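Local atomic coordinates of cytosine deaminase (Klebsiella pneumoniae, PDB entry 4R85), a protein that hydrolytically deaminates cytosine-type bases, probably including the 5-methylcytosine bound here, as an iron-containing member of the amidohydrolase family. Residues E54-A65 / C304-W314. Sequence-based numbering, arbitrary orientation.
With FE2 (Fe (II) ion), chain H; 17E (5-methylcytosine), chain G.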
# COMPACT_ATOMS: atom_id res chain seq x y z
N GLU A 54 -6.39 13.98 -8.75
CA GLU A 54 -4.98 13.65 -8.84
C GLU A 54 -4.25 14.97 -8.98
O GLU A 54 -4.06 15.46 -10.09
CB GLU A 54 -4.70 12.77 -10.05
CG GLU A 54 -3.21 12.47 -10.23
CD GLU A 54 -2.51 12.19 -8.90
OE1 GLU A 54 -2.61 11.04 -8.41
OE2 GLU A 54 -1.88 13.11 -8.34
N PRO A 55 -3.84 15.57 -7.86
CA PRO A 55 -3.32 16.93 -7.88
C PRO A 55 -1.84 17.02 -8.25
O PRO A 55 -1.31 18.13 -8.28
CB PRO A 55 -3.49 17.39 -6.42
CG PRO A 55 -3.33 16.12 -5.63
CD PRO A 55 -3.93 15.02 -6.49
N HIS A 56 -1.20 15.88 -8.52
CA HIS A 56 0.22 15.89 -8.85
C HIS A 56 0.64 14.60 -9.55
O HIS A 56 0.84 13.56 -8.91
CB HIS A 56 1.05 16.09 -7.58
CG HIS A 56 2.50 16.35 -7.84
ND1 HIS A 56 3.16 17.44 -7.32
CD2 HIS A 56 3.41 15.65 -8.56
CE1 HIS A 56 4.42 17.40 -7.72
NE2 HIS A 56 4.59 16.34 -8.48
N ILE A 57 0.82 14.69 -10.87
CA ILE A 57 1.28 13.56 -11.67
C ILE A 57 2.12 14.11 -12.81
O ILE A 57 1.95 15.28 -13.17
CB ILE A 57 0.07 12.75 -12.21
CG1 ILE A 57 0.52 11.47 -12.91
CG2 ILE A 57 -0.83 13.63 -13.09
CD1 ILE A 57 -0.57 10.40 -12.98
N HIS A 58 3.05 13.31 -13.34
CA HIS A 58 3.87 13.73 -14.47
C HIS A 58 3.44 12.99 -15.72
O HIS A 58 4.02 11.94 -16.06
CB HIS A 58 5.35 13.43 -14.21
CG HIS A 58 5.92 14.18 -13.04
ND1 HIS A 58 6.77 15.26 -13.20
CD2 HIS A 58 5.78 13.99 -11.71
CE1 HIS A 58 7.12 15.71 -12.01
NE2 HIS A 58 6.54 14.96 -11.09
N LEU A 59 2.45 13.53 -16.42
CA LEU A 59 1.91 12.88 -17.61
C LEU A 59 2.87 12.86 -18.79
O LEU A 59 2.74 12.02 -19.68
CB LEU A 59 0.58 13.51 -18.04
CG LEU A 59 -0.58 13.24 -17.09
CD1 LEU A 59 -1.85 13.89 -17.61
CD2 LEU A 59 -0.76 11.73 -16.91
N ASP A 60 3.82 13.78 -18.83
CA ASP A 60 4.77 13.77 -19.94
C ASP A 60 5.69 12.55 -19.89
O ASP A 60 6.09 12.01 -20.92
CB ASP A 60 5.57 15.08 -20.05
CG ASP A 60 6.42 15.38 -18.82
OD1 ASP A 60 7.40 16.15 -18.98
OD2 ASP A 60 6.14 14.86 -17.72
N ALA A 61 5.98 12.08 -18.67
CA ALA A 61 6.93 10.98 -18.48
C ALA A 61 6.25 9.63 -18.27
O ALA A 61 6.91 8.60 -18.21
CB ALA A 61 7.87 11.28 -17.31
N THR A 62 4.92 9.63 -18.18
CA THR A 62 4.20 8.40 -17.86
C THR A 62 4.43 7.29 -18.90
O THR A 62 4.55 7.55 -20.10
CB THR A 62 2.69 8.68 -17.68
OG1 THR A 62 2.05 7.52 -17.12
CG2 THR A 62 2.04 9.02 -19.02
N LEU A 63 4.53 6.05 -18.42
CA LEU A 63 4.64 4.87 -19.28
C LEU A 63 5.96 4.83 -20.06
O LEU A 63 6.01 4.26 -21.15
CB LEU A 63 3.45 4.75 -20.25
CG LEU A 63 2.07 4.96 -19.64
CD1 LEU A 63 0.97 4.76 -20.69
CD2 LEU A 63 1.86 4.01 -18.47
N THR A 64 7.01 5.44 -19.52
CA THR A 64 8.32 5.43 -20.20
C THR A 64 9.38 4.68 -19.39
O THR A 64 10.56 4.73 -19.72
CB THR A 64 8.86 6.86 -20.48
OG1 THR A 64 9.14 7.54 -19.25
CG2 THR A 64 7.87 7.68 -21.30
N ALA A 65 8.95 3.99 -18.33
CA ALA A 65 9.86 3.19 -17.52
C ALA A 65 10.72 2.23 -18.36
O ALA A 65 10.18 1.44 -19.16
CB ALA A 65 9.09 2.41 -16.46
N CYS A 304 -2.64 17.10 1.03
CA CYS A 304 -3.32 16.02 0.34
C CYS A 304 -2.32 15.03 -0.27
O CYS A 304 -1.12 15.27 -0.23
CB CYS A 304 -4.26 16.58 -0.73
SG CYS A 304 -3.41 17.50 -2.01
N PHE A 305 -2.82 13.93 -0.82
CA PHE A 305 -1.97 12.87 -1.37
C PHE A 305 -2.07 12.78 -2.89
O PHE A 305 -3.13 13.06 -3.46
CB PHE A 305 -2.34 11.51 -0.80
CG PHE A 305 -2.02 11.33 0.66
CD1 PHE A 305 -0.73 11.57 1.12
CD2 PHE A 305 -3.00 10.93 1.56
CE1 PHE A 305 -0.42 11.41 2.47
CE2 PHE A 305 -2.69 10.76 2.91
CZ PHE A 305 -1.40 11.00 3.36
N ALA A 306 -0.98 12.36 -3.53
CA ALA A 306 -0.97 12.26 -4.98
C ALA A 306 -0.12 11.07 -5.44
O ALA A 306 0.74 10.59 -4.71
CB ALA A 306 -0.42 13.54 -5.59
N GLN A 307 -0.37 10.62 -6.66
CA GLN A 307 0.36 9.48 -7.22
C GLN A 307 1.77 9.82 -7.72
O GLN A 307 2.67 9.00 -7.60
CB GLN A 307 -0.45 8.81 -8.34
CG GLN A 307 -1.74 8.18 -7.81
CD GLN A 307 -2.66 7.69 -8.90
OE1 GLN A 307 -2.43 6.64 -9.50
NE2 GLN A 307 -3.73 8.43 -9.15
N ASP A 308 1.94 11.02 -8.30
CA ASP A 308 3.23 11.48 -8.84
C ASP A 308 3.60 10.79 -10.16
O ASP A 308 3.70 11.44 -11.21
CB ASP A 308 4.36 11.30 -7.80
CG ASP A 308 5.56 12.16 -8.10
OD1 ASP A 308 6.70 11.77 -7.76
OD2 ASP A 308 5.36 13.23 -8.68
N SER A 309 3.81 9.48 -10.10
CA SER A 309 4.30 8.74 -11.26
C SER A 309 3.47 7.51 -11.57
O SER A 309 3.01 6.82 -10.68
CB SER A 309 5.72 8.26 -10.99
OG SER A 309 6.63 9.34 -10.99
N ILE A 310 3.31 7.23 -12.86
CA ILE A 310 2.84 5.93 -13.30
C ILE A 310 3.79 5.38 -14.36
O ILE A 310 3.87 5.90 -15.47
CB ILE A 310 1.39 6.00 -13.81
CG1 ILE A 310 0.45 6.36 -12.64
CG2 ILE A 310 0.98 4.68 -14.43
CD1 ILE A 310 -1.04 6.37 -12.98
N GLN A 311 4.52 4.33 -13.97
CA GLN A 311 5.46 3.62 -14.83
C GLN A 311 6.43 4.54 -15.56
O GLN A 311 6.49 4.54 -16.79
CB GLN A 311 4.70 2.74 -15.82
CG GLN A 311 3.83 1.69 -15.15
CD GLN A 311 3.02 0.87 -16.14
OE1 GLN A 311 1.83 1.13 -16.35
NE2 GLN A 311 3.66 -0.12 -16.75
N ASP A 312 7.20 5.31 -14.81
CA ASP A 312 8.05 6.31 -15.43
C ASP A 312 9.53 6.12 -14.99
O ASP A 312 9.83 5.11 -14.34
CB ASP A 312 7.45 7.72 -15.19
CG ASP A 312 7.64 8.22 -13.76
OD1 ASP A 312 7.08 9.30 -13.44
OD2 ASP A 312 8.34 7.58 -12.95
N PRO A 313 10.44 7.04 -15.35
CA PRO A 313 11.84 6.75 -14.98
C PRO A 313 12.10 6.73 -13.46
O PRO A 313 13.14 6.22 -13.05
CB PRO A 313 12.62 7.92 -15.60
CG PRO A 313 11.75 8.42 -16.71
CD PRO A 313 10.35 8.24 -16.22
N TRP A 314 11.18 7.26 -12.66
CA TRP A 314 11.38 7.33 -11.21
C TRP A 314 10.69 6.19 -10.46
O TRP A 314 11.12 5.82 -9.36
CB TRP A 314 10.89 8.67 -10.66
CG TRP A 314 11.72 9.82 -11.12
CD1 TRP A 314 12.84 10.33 -10.51
CD2 TRP A 314 11.51 10.60 -12.30
NE1 TRP A 314 13.34 11.38 -11.24
CE2 TRP A 314 12.54 11.57 -12.35
CE3 TRP A 314 10.55 10.58 -13.32
CZ2 TRP A 314 12.64 12.51 -13.39
CZ3 TRP A 314 10.65 11.52 -14.36
CH2 TRP A 314 11.69 12.46 -14.38
FE FE2 H . 6.53 15.22 -8.78
N1 17E G . 10.96 14.71 -11.32
C2 17E G . 11.21 15.10 -10.07
O2 17E G . 12.12 16.11 -9.85
N3 17E G . 10.61 14.53 -9.02
C4 17E G . 9.72 13.55 -9.21
N4 17E G . 9.07 12.95 -8.08
C5 17E G . 9.41 13.11 -10.50
C6 17E G . 10.07 13.73 -11.56
CM5 17E G . 8.42 12.01 -10.72
O HOH W 1 4.54 9.52 -14.63
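The carbonyl oxygen of Ile310 accepts two bonds from the type II turn from Ala61 to Thr64: Thr62 OG1 donates at 2.9 Å, and Leu63 N at 3.0 Å lies in the carbonyl plane with a nearly straight N-H...O angle of 161°. Thr62 OG1 also bonds to Thr102 on helix 92-108, tying the turn to that helix. Glu54 bends at chi2 (41°), which turns its carboxylate forward, between His56 N and the other segment: OE1 takes the backbone N of Gln307 at 2.9 Å, while OE2 accepts from His56 N through its anti lone pair. NE2 of the Gln307 side chain adds a weak bond to the same OE1.

Between these two ends, Ile57 and Asp308 form a single beta bridge, with Asp308 N bonded to His56 O and His58 N to Asp308 O. These segments belong to the first and last strands of the TIM-like barrel and the loops after them. At the C-terminal ends of these strands, and just beyond them, the iron(II) ion is bound by His56 NE2, His58 NE2 and Asp308 OD2, each at 2.3 Å, with His209 and His241 completing the site. Asp308 OD1 accepts from N4 of 5-methylcytosine at 2.7 Å, and the C6 edge of the ligand sits over one face of the tilted Trp314 ring. One carboxylate thus joins metal to the exocyclic amine, consistent with deamination at C4, which carries N4.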